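Local coordinates for protein agarase (Pseudoalteromonas fuliginea, PDB 6XJ9) that probably hydrolyses the beta-1,4 linkages of agarose as a family 50 glycoside hydrolase, at residues Q358-K361 and N362-W366; S543-M546 and K547-Y550; E647-D651 and D652-F656; P743-E746 and M747-A751. One frame throughout, in Å; residues are numbered along the deposited sequence.

Contact 1: Q358-K361 and N362-W366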
loop_
_atom_site.group_PDB
_atom_site.type_symbol
_atom_site.label_atom_id
_atom_site.label_comp_id
_atom_site.label_asym_id
_atom_site.label_seq_id
_atom_site.Cartn_x
_atom_site.Cartn_y
_atom_site.Cartn_z
ATOM N N GLN A 358 12.094 -37.918 1.401
ATOM C CA GLN A 358 10.649 -38.026 1.261
ATOM C C GLN A 358 9.995 -36.705 1.658
ATOM O O GLN A 358 9.020 -36.283 1.033
ATOM C CB GLN A 358 10.097 -39.194 2.088
ATOM C CG GLN A 358 10.164 -40.534 1.370
ATOM C CD GLN A 358 9.282 -40.593 0.144
ATOM O OE1 GLN A 358 8.333 -39.827 -0.012
ATOM N NE2 GLN A 358 9.600 -41.508 -0.755
ATOM N N VAL A 359 10.551 -36.060 2.692
ATOM C CA VAL A 359 10.007 -34.813 3.208
ATOM C C VAL A 359 10.096 -33.743 2.125
ATOM O O VAL A 359 9.130 -33.009 1.921
ATOM C CB VAL A 359 10.672 -34.377 4.532
ATOM C CG1 VAL A 359 10.283 -32.966 4.937
ATOM C CG2 VAL A 359 10.338 -35.344 5.660
ATOM N N ARG A 360 11.237 -33.672 1.427
ATOM C CA ARG A 360 11.399 -32.705 0.347
ATOM C C ARG A 360 10.449 -33.024 -0.808
ATOM O O ARG A 360 9.781 -32.132 -1.321
ATOM C CB ARG A 360 12.844 -32.608 -0.151
ATOM C CG ARG A 360 13.843 -32.065 0.864
ATOM C CD ARG A 360 13.631 -30.615 1.271
ATOM N NE ARG A 360 13.684 -29.690 0.145
ATOM C CZ ARG A 360 13.591 -28.363 0.244
ATOM N NH1 ARG A 360 13.479 -27.775 1.428
ATOM N NH2 ARG A 360 13.642 -27.623 -0.847
ATOM N N LYS A 361 10.397 -34.291 -1.224
ATOM C CA LYS A 361 9.559 -34.667 -2.355
ATOM C C LYS A 361 8.136 -34.156 -2.131
ATOM O O LYS A 361 7.546 -33.564 -3.031
ATOM C CB LYS A 361 9.611 -36.178 -2.622
ATOM C CG LYS A 361 8.681 -36.683 -3.723
ATOM C CD LYS A 361 8.597 -38.201 -3.790
ATOM C CE LYS A 361 7.438 -38.716 -4.621
ATOM N NZ LYS A 361 6.140 -38.128 -4.200
ATOM N N ASN A 362 7.623 -34.324 -0.904
ATOM C CA ASN A 362 6.202 -34.141 -0.628
ATOM C C ASN A 362 5.812 -32.668 -0.474
ATOM O O ASN A 362 4.622 -32.355 -0.384
ATOM C CB ASN A 362 5.739 -35.013 0.541
ATOM C CG ASN A 362 5.655 -36.473 0.146
ATOM O OD1 ASN A 362 5.110 -36.805 -0.907
ATOM N ND2 ASN A 362 6.190 -37.351 0.983
ATOM N N LEU A 363 6.806 -31.770 -0.467
ATOM C CA LEU A 363 6.539 -30.335 -0.436
ATOM C C LEU A 363 5.743 -29.911 -1.668
ATOM O O LEU A 363 4.952 -28.981 -1.584
ATOM C CB LEU A 363 7.857 -29.553 -0.408
ATOM C CG LEU A 363 8.773 -29.749 0.801
ATOM C CD1 LEU A 363 10.159 -29.203 0.480
ATOM C CD2 LEU A 363 8.212 -29.080 2.053
ATOM N N PHE A 364 5.979 -30.583 -2.804
ATOM C CA PHE A 364 5.621 -30.086 -4.126
ATOM C C PHE A 364 4.359 -30.759 -4.671
ATOM O O PHE A 364 4.295 -31.993 -4.745
ATOM C CB PHE A 364 6.813 -30.283 -5.070
ATOM C CG PHE A 364 8.083 -29.614 -4.600
ATOM C CD1 PHE A 364 8.200 -28.229 -4.603
ATOM C CD2 PHE A 364 9.156 -30.364 -4.137
ATOM C CE1 PHE A 364 9.361 -27.610 -4.160
ATOM C CE2 PHE A 364 10.322 -29.750 -3.697
ATOM C CZ PHE A 364 10.420 -28.373 -3.703
ATOM N N GLU A 365 3.374 -29.937 -5.079
ATOM C CA GLU A 365 2.190 -30.416 -5.794
ATOM C C GLU A 365 2.573 -30.982 -7.162
ATOM O O GLU A 365 1.934 -31.919 -7.629
ATOM C CB GLU A 365 1.140 -29.320 -6.006
ATOM C CG GLU A 365 0.206 -29.125 -4.823
ATOM C CD GLU A 365 -0.912 -28.104 -4.961
ATOM O OE1 GLU A 365 -0.863 -27.246 -5.877
ATOM O OE2 GLU A 365 -1.826 -28.145 -4.119
ATOM N N TRP A 366 3.612 -30.406 -7.795
ATOM C CA TRP A 366 3.975 -30.716 -9.172
ATOM C C TRP A 366 5.460 -30.443 -9.395
ATOM O O TRP A 366 5.963 -29.381 -9.041
ATOM C CB TRP A 366 3.112 -29.900 -10.155
ATOM C CG TRP A 366 3.566 -29.894 -11.586
ATOM C CD1 TRP A 366 3.154 -30.738 -12.581
ATOM C CD2 TRP A 366 4.499 -28.982 -12.205
ATOM N NE1 TRP A 366 3.767 -30.422 -13.766
ATOM C CE2 TRP A 366 4.603 -29.355 -13.566
ATOM C CE3 TRP A 366 5.270 -27.904 -11.747
ATOM C CZ2 TRP A 366 5.435 -28.679 -14.464
ATOM C CZ3 TRP A 366 6.091 -27.237 -12.634
ATOM C CH2 TRP A 366 6.169 -27.620 -13.976
#
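L363 lays its CD1 methyl over one face of the R360 guanidinium, close to the centre of the group, with CD1 3.5 Å from R360 CZ. The arginine reaches this place by folding back at chi2 and chi3 (-65° and -59°), which carries the head along the start of the loop. In-plane N-H groups point elsewhere, to the backbone oxygens of L316, T723 and S155, so the leucine takes an apolar face while the polar rim is satisfied by other parts of the chain. A type I beta turn runs from K361 to F364, following on from the short helix 358-361. N362 N donates to Q358 O at 3.1 Å, L363 N bonds R360 O, and the bond from F364 N to K361 O is weak at 3.4 Å. The F364 ring lies beyond the carbonyl end of 358-361, its CD2 and CE2 each 3.4 Å from R360 O, which approaches obliquely. On the outer side the amides of Q358 and N362 are turned 37° against each other, OE1 of the former 3.4 Å from ND2 of the latter. Backbone hydrogen bonds between N362 and K221 and between L363 and V223 tie the turn to a neighbouring loop.

Contact 2: S543-M546 and K547-Y550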
loop_
_atom_site.group_PDB
_atom_site.type_symbol
_atom_site.label_atom_id
_atom_site.label_comp_id
_atom_site.label_asym_id
_atom_site.label_seq_id
_atom_site.Cartn_x
_atom_site.Cartn_y
_atom_site.Cartn_z
ATOM N N SER A 543 55.685 -11.672 13.637
ATOM C CA SER A 543 56.966 -11.747 14.329
ATOM C C SER A 543 57.831 -10.535 13.983
ATOM O O SER A 543 58.446 -9.949 14.870
ATOM C CB SER A 543 57.663 -13.036 14.002
ATOM O OG SER A 543 57.006 -14.133 14.625
ATOM N N ARG A 544 57.853 -10.163 12.692
ATOM C CA ARG A 544 58.639 -9.048 12.181
ATOM C C ARG A 544 58.257 -7.756 12.906
ATOM O O ARG A 544 59.136 -7.040 13.384
ATOM C CB ARG A 544 58.483 -8.954 10.659
ATOM C CG ARG A 544 59.517 -8.083 9.961
ATOM C CD ARG A 544 59.266 -7.847 8.483
ATOM N NE ARG A 544 58.074 -7.058 8.163
ATOM C CZ ARG A 544 57.919 -5.750 8.372
ATOM N NH1 ARG A 544 56.786 -5.161 8.025
ATOM N NH2 ARG A 544 58.879 -5.035 8.940
ATOM N N LEU A 545 56.941 -7.507 13.036
ATOM C CA LEU A 545 56.397 -6.251 13.538
ATOM C C LEU A 545 56.637 -6.100 15.035
ATOM O O LEU A 545 56.859 -4.985 15.516
ATOM C CB LEU A 545 54.896 -6.164 13.227
ATOM C CG LEU A 545 54.552 -5.966 11.753
ATOM C CD1 LEU A 545 53.062 -6.175 11.493
ATOM C CD2 LEU A 545 54.993 -4.588 11.288
ATOM N N MET A 546 56.532 -7.210 15.775
ATOM C CA MET A 546 56.709 -7.165 17.219
ATOM C C MET A 546 58.190 -6.989 17.581
ATOM O O MET A 546 58.510 -6.304 18.550
ATOM C CB MET A 546 56.128 -8.421 17.877
ATOM C CG MET A 546 54.598 -8.462 17.840
ATOM S SD MET A 546 53.857 -7.045 18.710
ATOM C CE MET A 546 53.528 -5.918 17.353
ATOM N N LYS A 547 59.083 -7.613 16.799
ATOM C CA LYS A 547 60.526 -7.474 16.971
ATOM C C LYS A 547 60.944 -6.050 16.607
ATOM O O LYS A 547 61.835 -5.480 17.233
ATOM C CB LYS A 547 61.293 -8.458 16.080
ATOM C CG LYS A 547 61.239 -9.921 16.499
ATOM C CD LYS A 547 61.909 -10.841 15.500
ATOM C CE LYS A 547 61.719 -12.302 15.834
ATOM N NZ LYS A 547 61.984 -13.163 14.660
ATOM N N GLU A 548 60.293 -5.486 15.585
ATOM C CA GLU A 548 60.552 -4.112 15.195
ATOM C C GLU A 548 60.160 -3.172 16.334
ATOM O O GLU A 548 60.832 -2.170 16.554
ATOM C CB GLU A 548 59.805 -3.772 13.904
ATOM C CG GLU A 548 60.007 -2.340 13.444
ATOM C CD GLU A 548 58.977 -1.836 12.445
ATOM O OE1 GLU A 548 57.824 -2.319 12.479
ATOM O OE2 GLU A 548 59.325 -0.959 11.637
ATOM N N LYS A 549 59.086 -3.516 17.062
ATOM C CA LYS A 549 58.549 -2.661 18.112
ATOM C C LYS A 549 59.311 -2.849 19.424
ATOM O O LYS A 549 59.503 -1.882 20.158
ATOM C CB LYS A 549 57.038 -2.861 18.304
ATOM C CG LYS A 549 56.451 -2.308 19.601
ATOM C CD LYS A 549 54.953 -2.004 19.560
ATOM C CE LYS A 549 54.382 -1.628 20.912
ATOM N NZ LYS A 549 52.930 -1.327 20.849
ATOM N N TYR A 550 59.719 -4.088 19.728
ATOM C CA TYR A 550 60.162 -4.413 21.078
ATOM C C TYR A 550 61.659 -4.692 21.164
ATOM O O TYR A 550 62.202 -4.731 22.269
ATOM C CB TYR A 550 59.353 -5.567 21.669
ATOM C CG TYR A 550 57.961 -5.168 22.069
ATOM C CD1 TYR A 550 57.744 -4.344 23.163
ATOM C CD2 TYR A 550 56.864 -5.577 21.325
ATOM C CE1 TYR A 550 56.463 -3.956 23.522
ATOM C CE2 TYR A 550 55.579 -5.199 21.674
ATOM C CZ TYR A 550 55.379 -4.389 22.775
ATOM O OH TYR A 550 54.118 -4.013 23.128
HETATM O O HOH W 1 56.380 -2.602 14.559
#
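K547 begins the last turn of helix 537-550, and its aliphatic chain passes back alongside S543, CG lying 3.2 Å from S543 O. Its own N-H donates to that same oxygen in an i to i+4 bond, and NZ goes on to a salt bridge with D571, which also bonds S543 OG. E548, one residue on, repeats the backbone pattern to R544 O at 2.9 Å. Its extended side chain runs beside L545, pointing the same way, and a water bridges the two residues by donating to E548 OE1 at 2.5 Å and to L545 O at 2.6 Å. R544 NH2 stands 4.6 Å from E548 OE1, but the oxygen lies well out of the guanidinium plane, so any attraction is probably through charge alone; the arginine pairs with E541. K549 N makes only weak bonds, to L545 O and M546 O, and its NZ reaches D586 on helix 584-609. Y550, the last residue of the helix, donates its N-H to M546 O at 2.8 Å and its OH bonds the same D586. A Met-aromatic contact closes the stretch: M546, bent at chi2 (-60°), sets SD in the plane of the tyrosine ring, at its edge, 3.9 Å from Y550 CE2.

Contact 3: E647-D651 and D652-F656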
loop_
_atom_site.group_PDB
_atom_site.type_symbol
_atom_site.label_atom_id
_atom_site.label_comp_id
_atom_site.label_asym_id
_atom_site.label_seq_id
_atom_site.Cartn_x
_atom_site.Cartn_y
_atom_site.Cartn_z
ATOM N N GLU A 647 16.848 -1.343 9.924
ATOM C CA GLU A 647 15.731 -0.551 9.443
ATOM C C GLU A 647 16.227 0.718 8.752
ATOM O O GLU A 647 15.449 1.405 8.098
ATOM C CB GLU A 647 14.745 -0.254 10.569
ATOM C CG GLU A 647 13.855 -1.444 10.863
ATOM C CD GLU A 647 12.787 -1.216 11.920
ATOM O OE1 GLU A 647 12.375 -0.053 12.128
ATOM O OE2 GLU A 647 12.368 -2.212 12.535
ATOM N N GLY A 648 17.526 1.013 8.899
ATOM C CA GLY A 648 18.086 2.240 8.357
ATOM C C GLY A 648 19.556 2.388 8.734
ATOM O O GLY A 648 20.085 1.568 9.482
ATOM N N LEU A 649 20.197 3.440 8.199
ATOM C CA LEU A 649 21.554 3.804 8.585
ATOM C C LEU A 649 21.486 4.851 9.693
ATOM O O LEU A 649 21.268 6.028 9.414
ATOM C CB LEU A 649 22.316 4.355 7.372
ATOM C CG LEU A 649 22.436 3.424 6.163
ATOM C CD1 LEU A 649 23.444 3.984 5.170
ATOM C CD2 LEU A 649 22.827 2.015 6.598
ATOM N N ARG A 650 21.666 4.401 10.944
ATOM C CA ARG A 650 21.626 5.289 12.098
ATOM C C ARG A 650 22.921 6.092 12.156
ATOM O O ARG A 650 24.019 5.571 11.924
ATOM C CB ARG A 650 21.517 4.505 13.414
ATOM C CG ARG A 650 20.269 3.651 13.573
ATOM C CD ARG A 650 20.328 2.874 14.886
ATOM N NE ARG A 650 20.601 3.709 16.056
ATOM C CZ ARG A 650 19.695 4.453 16.692
ATOM N NH1 ARG A 650 18.438 4.476 16.278
ATOM N NH2 ARG A 650 20.050 5.160 17.759
ATOM N N ASP A 651 22.783 7.371 12.501
ATOM C CA ASP A 651 23.938 8.247 12.592
ATOM C C ASP A 651 24.946 7.667 13.581
ATOM O O ASP A 651 26.142 7.695 13.314
ATOM C CB ASP A 651 23.512 9.698 12.867
ATOM C CG ASP A 651 22.745 10.326 11.710
ATOM O OD1 ASP A 651 23.052 10.004 10.534
ATOM O OD2 ASP A 651 21.822 11.107 11.980
ATOM N N ASP A 652 24.462 7.116 14.711
ATOM C CA ASP A 652 25.375 6.665 15.751
ATOM C C ASP A 652 26.218 5.484 15.271
ATOM O O ASP A 652 27.390 5.375 15.641
ATOM C CB ASP A 652 24.705 6.482 17.119
ATOM C CG ASP A 652 23.610 5.428 17.186
ATOM O OD1 ASP A 652 23.377 4.718 16.173
ATOM O OD2 ASP A 652 22.976 5.343 18.249
ATOM N N LYS A 653 25.644 4.657 14.391
ATOM C CA LYS A 653 26.320 3.467 13.889
ATOM C C LYS A 653 27.410 3.825 12.869
ATOM O O LYS A 653 28.399 3.103 12.758
ATOM C CB LYS A 653 25.291 2.488 13.309
ATOM C CG LYS A 653 25.834 1.176 12.738
ATOM C CD LYS A 653 26.547 0.270 13.736
ATOM C CE LYS A 653 26.437 -1.204 13.388
ATOM N NZ LYS A 653 27.565 -2.004 13.923
ATOM N N TRP A 654 27.239 4.935 12.141
ATOM C CA TRP A 654 28.040 5.201 10.952
ATOM C C TRP A 654 28.921 6.443 11.075
ATOM O O TRP A 654 29.588 6.813 10.104
ATOM C CB TRP A 654 27.145 5.251 9.704
ATOM C CG TRP A 654 26.457 3.935 9.515
ATOM C CD1 TRP A 654 25.176 3.612 9.864
ATOM C CD2 TRP A 654 27.047 2.733 8.987
ATOM N NE1 TRP A 654 24.915 2.302 9.564
ATOM C CE2 TRP A 654 26.045 1.738 9.020
ATOM C CE3 TRP A 654 28.311 2.409 8.471
ATOM C CZ2 TRP A 654 26.275 0.441 8.564
ATOM C CZ3 TRP A 654 28.535 1.128 8.014
ATOM C CH2 TRP A 654 27.526 0.161 8.059
ATOM N N ALA A 655 28.960 7.048 12.273
ATOM C CA ALA A 655 29.706 8.271 12.527
ATOM C C ALA A 655 31.198 8.031 12.325
ATOM O O ALA A 655 31.930 8.957 11.984
ATOM C CB ALA A 655 29.428 8.778 13.922
ATOM N N PHE A 656 31.622 6.783 12.531
ATOM C CA PHE A 656 33.021 6.391 12.450
ATOM C C PHE A 656 33.592 6.725 11.072
ATOM O O PHE A 656 34.801 6.820 10.940
ATOM C CB PHE A 656 33.206 4.909 12.801
ATOM C CG PHE A 656 32.743 3.953 11.726
ATOM C CD1 PHE A 656 33.633 3.443 10.787
ATOM C CD2 PHE A 656 31.409 3.593 11.629
ATOM C CE1 PHE A 656 33.209 2.593 9.777
ATOM C CE2 PHE A 656 30.984 2.726 10.628
ATOM C CZ PHE A 656 31.881 2.232 9.696
HETATM O O HOH W 2 22.331 1.520 11.000
#
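R650 grips D652 side-on with two nitrogens, one to each carboxylate oxygen: NE to OD1 and NH2 to OD2, both at 3.0 Å. The second bond is the straighter at 164° and stays in the guanidinium plane, yet it meets OD2 from above the carboxylate, the two flat groups being turned 55° apart. D652 has its CG between the backbone N and the carbonyl carbon (chi1 63°), which bends the carboxylate back over R650 CB. The arginine also bonds the backbone oxygens of T195 and K66, tying this loop to the N-terminal beta-rich region. R650 holds the N-cap position of helix 651-654, and its O accepts weak bonds from K653 N and W654 N; a firmer one joins W654 N to D651 O. One water links the loop to the indole, donating to G648 O and accepting from R650 N and, at 3.1 Å, from W654 NE1. Farther in, L649 CD2 packs against the indole, 3.6 Å from W654 NE1, while R650 O lies near the ring plane, 3.1 Å from W654 CD1. F642 and F709 meet the same indole edge-to-face. The D652 carboxylate probably offsets the charge of buried R650 and, with T195 and K66, fixes the guanidinium's rotation.

Contact 4: P743-E746 and M747-A751; sequences PYIE and MIEAA
Chi1 of I748 at -91° and chi2 at 62° turn its CD1 methyl back along the chain onto P743, where it lies 3.5 Å from CB of the proline and 3.2 Å from Y744 O. M747 has CG anti to its carbonyl carbon (chi1 -63°), which sets CG 3.7 Å from Y744 CB. The methionine then bends away at chi2, while the tyrosine ring leads off in its own direction, to a cation-pi contact with R692 and a hydrogen bond between its OH and D719. All this takes place at the start of helix 745-763, with Y744 at the N-cap position. Y744 O receives I748 N at 3.1 Å and, weakly, M747 N; the regular i to i+4 ladder continues with E749 N to I745 O and A750 N to E746 O. E746, bent at chi2, curls its carboxylate over the first turn, where a water donates to E746 OE1 at 2.6 Å and accepts from M747 N at 3.3 Å. P743 and I748 together lean on W428 of helix 413-428, and M747 faces helix 689-704. E749 CG passes 3.2 Å from I745 O; its OE2 pairs with K752, and the side chain meets E749 of the second subunit.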
loop_
_atom_site.group_PDB
_atom_site.type_symbol
_atom_site.label_atom_id
_atom_site.label_comp_id
_atom_site.label_asym_id
_atom_site.label_seq_id
_atom_site.Cartn_x
_atom_site.Cartn_y
_atom_site.Cartn_z
ATOM N N PRO A 743 6.316 -8.022 -10.195
ATOM C CA PRO A 743 6.844 -7.007 -9.286
ATOM C C PRO A 743 5.852 -6.721 -8.160
ATOM O O PRO A 743 4.644 -6.647 -8.381
ATOM C CB PRO A 743 7.009 -5.779 -10.202
ATOM C CG PRO A 743 7.208 -6.387 -11.576
ATOM C CD PRO A 743 6.245 -7.556 -11.593
ATOM N N TYR A 744 6.389 -6.588 -6.945
ATOM C CA TYR A 744 5.631 -6.124 -5.792
ATOM C C TYR A 744 5.338 -4.641 -5.980
ATOM O O TYR A 744 6.247 -3.819 -5.925
ATOM C CB TYR A 744 6.421 -6.368 -4.500
ATOM C CG TYR A 744 6.468 -7.806 -4.042
ATOM C CD1 TYR A 744 5.386 -8.376 -3.384
ATOM C CD2 TYR A 744 7.589 -8.596 -4.253
ATOM C CE1 TYR A 744 5.407 -9.698 -2.961
ATOM C CE2 TYR A 744 7.631 -9.917 -3.826
ATOM C CZ TYR A 744 6.538 -10.470 -3.177
ATOM O OH TYR A 744 6.573 -11.772 -2.749
ATOM N N ILE A 745 4.058 -4.329 -6.222
ATOM C CA ILE A 745 3.639 -3.041 -6.753
ATOM C C ILE A 745 4.034 -1.915 -5.797
ATOM O O ILE A 745 4.494 -0.864 -6.249
ATOM C CB ILE A 745 2.128 -3.052 -7.083
ATOM C CG1 ILE A 745 1.877 -3.606 -8.488
ATOM C CG2 ILE A 745 1.521 -1.667 -6.910
ATOM C CD1 ILE A 745 0.409 -3.821 -8.839
ATOM N N GLU A 746 3.876 -2.153 -4.483
ATOM C CA GLU A 746 4.136 -1.141 -3.465
ATOM C C GLU A 746 5.629 -0.797 -3.443
ATOM O O GLU A 746 6.001 0.363 -3.253
ATOM C CB GLU A 746 3.673 -1.609 -2.078
ATOM C CG GLU A 746 2.167 -1.817 -1.952
ATOM C CD GLU A 746 1.626 -3.189 -2.325
ATOM O OE1 GLU A 746 2.416 -4.052 -2.805
ATOM O OE2 GLU A 746 0.411 -3.400 -2.141
ATOM N N MET A 747 6.471 -1.808 -3.679
ATOM C CA MET A 747 7.921 -1.642 -3.678
ATOM C C MET A 747 8.342 -0.793 -4.886
ATOM O O MET A 747 9.150 0.133 -4.764
ATOM C CB MET A 747 8.608 -3.011 -3.707
ATOM C CG MET A 747 8.330 -3.881 -2.473
ATOM S SD MET A 747 8.742 -3.049 -0.913
ATOM C CE MET A 747 10.515 -2.872 -1.104
ATOM N N ILE A 748 7.735 -1.083 -6.042
ATOM C CA ILE A 748 8.054 -0.433 -7.306
ATOM C C ILE A 748 7.705 1.052 -7.224
ATOM O O ILE A 748 8.480 1.890 -7.683
ATOM C CB ILE A 748 7.336 -1.153 -8.475
ATOM C CG1 ILE A 748 8.203 -2.263 -9.078
ATOM C CG2 ILE A 748 6.890 -0.174 -9.548
ATOM C CD1 ILE A 748 8.562 -3.372 -8.134
ATOM N N GLU A 749 6.540 1.356 -6.631
ATOM C CA GLU A 749 6.052 2.721 -6.492
ATOM C C GLU A 749 6.974 3.511 -5.569
ATOM O O GLU A 749 7.311 4.660 -5.857
ATOM C CB GLU A 749 4.607 2.740 -5.980
ATOM C CG GLU A 749 3.602 2.163 -6.969
ATOM C CD GLU A 749 3.444 2.971 -8.243
ATOM O OE1 GLU A 749 2.938 4.104 -8.148
ATOM O OE2 GLU A 749 3.857 2.479 -9.322
ATOM N N ALA A 750 7.387 2.887 -4.459
ATOM C CA ALA A 750 8.277 3.551 -3.518
ATOM C C ALA A 750 9.653 3.763 -4.145
ATOM O O ALA A 750 10.247 4.826 -3.980
ATOM C CB ALA A 750 8.366 2.782 -2.224
ATOM N N ALA A 751 10.141 2.750 -4.870
ATOM C CA ALA A 751 11.410 2.839 -5.575
ATOM C C ALA A 751 11.385 3.991 -6.580
ATOM O O ALA A 751 12.344 4.767 -6.646
ATOM C CB ALA A 751 11.734 1.522 -6.236
HETATM O O HOH W 3 4.959 -4.507 -2.609
#

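Overall arrangement
The four contacts follow one another along the chain, and none touches another. Contacts 3 and 4 are the nearest pair, with centres 25 Å apart and closest atoms about 11 Å; both touch helix 689-704, contact 3 through L649 and contact 4 through Y744 and M747. T723, reached by R360 of contact 1, and D719, bonded by Y744 of contact 4, belong to the same loop region after strand 709-714, although the centres of these contacts are 32 Å apart. Contact 2 is the outlier, its centre 60 Å from contact 1 on the opposite side of the chain's centre. Contact 4 alone reaches the second subunit.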